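Putative hyaluronoglucosaminidase (Clostridium perfringens, PDB 6PWI) probably acts as a hexosaminidase of glycoside hydrolase family 84, this chain being the part that contains the family's catalytic barrel. Local coordinates at residues Glu326-Pro331 against Gln386-Leu391. Sequence-based numbering, arbitrary orientation.
Sequences EFIFVP and QAFMWL
Ile-328 meets Phe-388 at the rim of its ring: CG1 lies near the ring plane, 3.8 Å from CE2, and CD1 of the same isoleucine comes within 4.1 Å of that CE2. The first torsion explains the approach, because chi1 of -79° sets CG1 opposite the carbonyl carbon, and it is this longer branch that reaches the ring. One layer further along, Val-330 addresses Trp-390 in a similar way. Its CG2 sits in the plane of the indole at the edge of the six-membered ring, 4.0 Å from CZ3, and the two side chains run at about a right angle. Both aromatic residues extend from their strand with CG anti to the backbone N, a setting that carries the rings across to the other strand.

No hydrogen bond joins the segments, and the CA atoms of Ile-328 and Phe-388 are 8.5 Å apart, too far for neighbouring strands. The topology accounts for this: 328-330 and 387-391 are the fifth and seventh strands of an eight-stranded parallel (beta/alpha)8 barrel, with 359-362 between them. These four side chains therefore meet inside the barrel, where Met-361 of the intervening strand touches each of them.

The Ile-328/Phe-388 layer is the more enclosed: both residues are buried, and Trp-179 of the first strand lies against the phenylalanine ring. The next layer is more open, since Trp-390 is partly exposed, with a 1,2-ethanediol, probably from the crystallisation liquor, about 3 Å from its side chain; a hydrogen bond from NE1 to Asn-392 OD1 nevertheless tethers the indole. Such barrels carry their active site at the C-terminal strand ends, so this layer probably lies toward it; the side chain of Asp-299, the predicted proton donor, is about 8 Å from that of Val-330, not touching.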
# COMPACT_ATOMS: atom_id res chain seq x y z
N GLU A 326 9.95 18.33 0.93
CA GLU A 326 9.32 19.07 2.01
C GLU A 326 9.02 18.16 3.19
O GLU A 326 8.84 16.95 3.02
CB GLU A 326 8.09 19.86 1.53
CG GLU A 326 7.18 19.08 0.59
CD GLU A 326 6.17 19.98 -0.10
OE1 GLU A 326 4.95 19.80 0.14
OE2 GLU A 326 6.60 20.85 -0.89
N PHE A 327 9.00 18.75 4.39
CA PHE A 327 8.78 18.04 5.63
C PHE A 327 7.33 17.57 5.75
O PHE A 327 6.40 18.20 5.24
CB PHE A 327 9.09 18.92 6.84
CG PHE A 327 10.55 19.12 7.14
CD1 PHE A 327 11.29 18.13 7.79
CD2 PHE A 327 11.19 20.31 6.82
CE1 PHE A 327 12.63 18.32 8.08
CE2 PHE A 327 12.53 20.50 7.11
CZ PHE A 327 13.25 19.51 7.74
N ILE A 328 7.18 16.45 6.45
CA ILE A 328 5.90 15.90 6.86
C ILE A 328 5.79 16.16 8.36
O ILE A 328 6.78 16.02 9.08
CB ILE A 328 5.89 14.41 6.50
CG1 ILE A 328 5.61 14.23 5.01
CG2 ILE A 328 4.92 13.62 7.36
CD1 ILE A 328 6.44 13.16 4.35
N PHE A 329 4.61 16.58 8.82
CA PHE A 329 4.38 16.85 10.23
C PHE A 329 3.11 16.14 10.70
O PHE A 329 2.06 16.27 10.08
CB PHE A 329 4.34 18.36 10.48
CG PHE A 329 4.16 18.79 11.92
CD1 PHE A 329 5.26 19.00 12.75
CD2 PHE A 329 2.89 18.98 12.45
CE1 PHE A 329 5.09 19.37 14.07
CE2 PHE A 329 2.73 19.35 13.78
CZ PHE A 329 3.83 19.55 14.59
N VAL A 330 3.22 15.39 11.80
CA VAL A 330 2.07 14.70 12.36
C VAL A 330 1.66 15.45 13.62
O VAL A 330 2.43 15.50 14.58
CB VAL A 330 2.38 13.22 12.66
CG1 VAL A 330 1.24 12.54 13.40
CG2 VAL A 330 2.71 12.45 11.40
N PRO A 331 0.47 16.08 13.67
CA PRO A 331 0.13 16.98 14.78
C PRO A 331 -0.31 16.19 16.01
O PRO A 331 -0.59 14.99 15.90
CB PRO A 331 -1.02 17.80 14.17
CG PRO A 331 -1.71 16.83 13.23
CD PRO A 331 -0.61 15.94 12.68
N GLN A 386 -4.73 21.87 2.94
CA GLN A 386 -5.28 20.54 2.77
C GLN A 386 -4.46 19.51 3.54
O GLN A 386 -3.26 19.70 3.76
CB GLN A 386 -5.36 20.21 1.28
CG GLN A 386 -6.35 21.08 0.54
CD GLN A 386 -6.50 20.62 -0.89
OE1 GLN A 386 -5.57 20.08 -1.49
NE2 GLN A 386 -7.69 20.83 -1.43
N ALA A 387 -5.12 18.41 3.92
CA ALA A 387 -4.52 17.39 4.76
C ALA A 387 -3.72 16.38 3.94
O ALA A 387 -3.98 16.18 2.76
CB ALA A 387 -5.59 16.70 5.56
N PHE A 388 -2.74 15.77 4.60
CA PHE A 388 -2.09 14.57 4.13
C PHE A 388 -2.64 13.41 4.96
O PHE A 388 -2.46 13.38 6.18
CB PHE A 388 -0.57 14.76 4.19
CG PHE A 388 0.31 13.58 3.83
CD1 PHE A 388 -0.16 12.54 3.03
CD2 PHE A 388 1.62 13.53 4.27
CE1 PHE A 388 0.65 11.47 2.70
CE2 PHE A 388 2.44 12.46 3.93
CZ PHE A 388 1.95 11.43 3.16
N MET A 389 -3.35 12.49 4.30
CA MET A 389 -4.13 11.47 4.98
C MET A 389 -3.22 10.33 5.44
O MET A 389 -2.46 9.78 4.65
CB MET A 389 -5.21 10.92 4.04
CG MET A 389 -5.86 9.64 4.52
SD MET A 389 -7.15 10.01 5.70
CE MET A 389 -7.90 8.40 5.93
N TRP A 390 -3.30 10.02 6.74
CA TRP A 390 -2.74 8.81 7.33
C TRP A 390 -3.88 7.81 7.51
O TRP A 390 -4.78 8.03 8.33
CB TRP A 390 -2.07 9.17 8.67
CG TRP A 390 -1.60 8.04 9.55
CD1 TRP A 390 -2.19 6.82 9.75
CD2 TRP A 390 -0.44 8.05 10.42
NE1 TRP A 390 -1.47 6.07 10.64
CE2 TRP A 390 -0.40 6.80 11.07
CE3 TRP A 390 0.56 8.99 10.69
CZ2 TRP A 390 0.61 6.47 11.98
CZ3 TRP A 390 1.55 8.67 11.59
CH2 TRP A 390 1.57 7.43 12.24
N LEU A 391 -3.87 6.74 6.71
CA LEU A 391 -4.96 5.77 6.73
C LEU A 391 -4.61 4.60 7.65
O LEU A 391 -3.69 3.83 7.37
CB LEU A 391 -5.25 5.28 5.30
CG LEU A 391 -6.40 4.28 5.20
CD1 LEU A 391 -7.71 4.92 5.61
CD2 LEU A 391 -6.51 3.72 3.79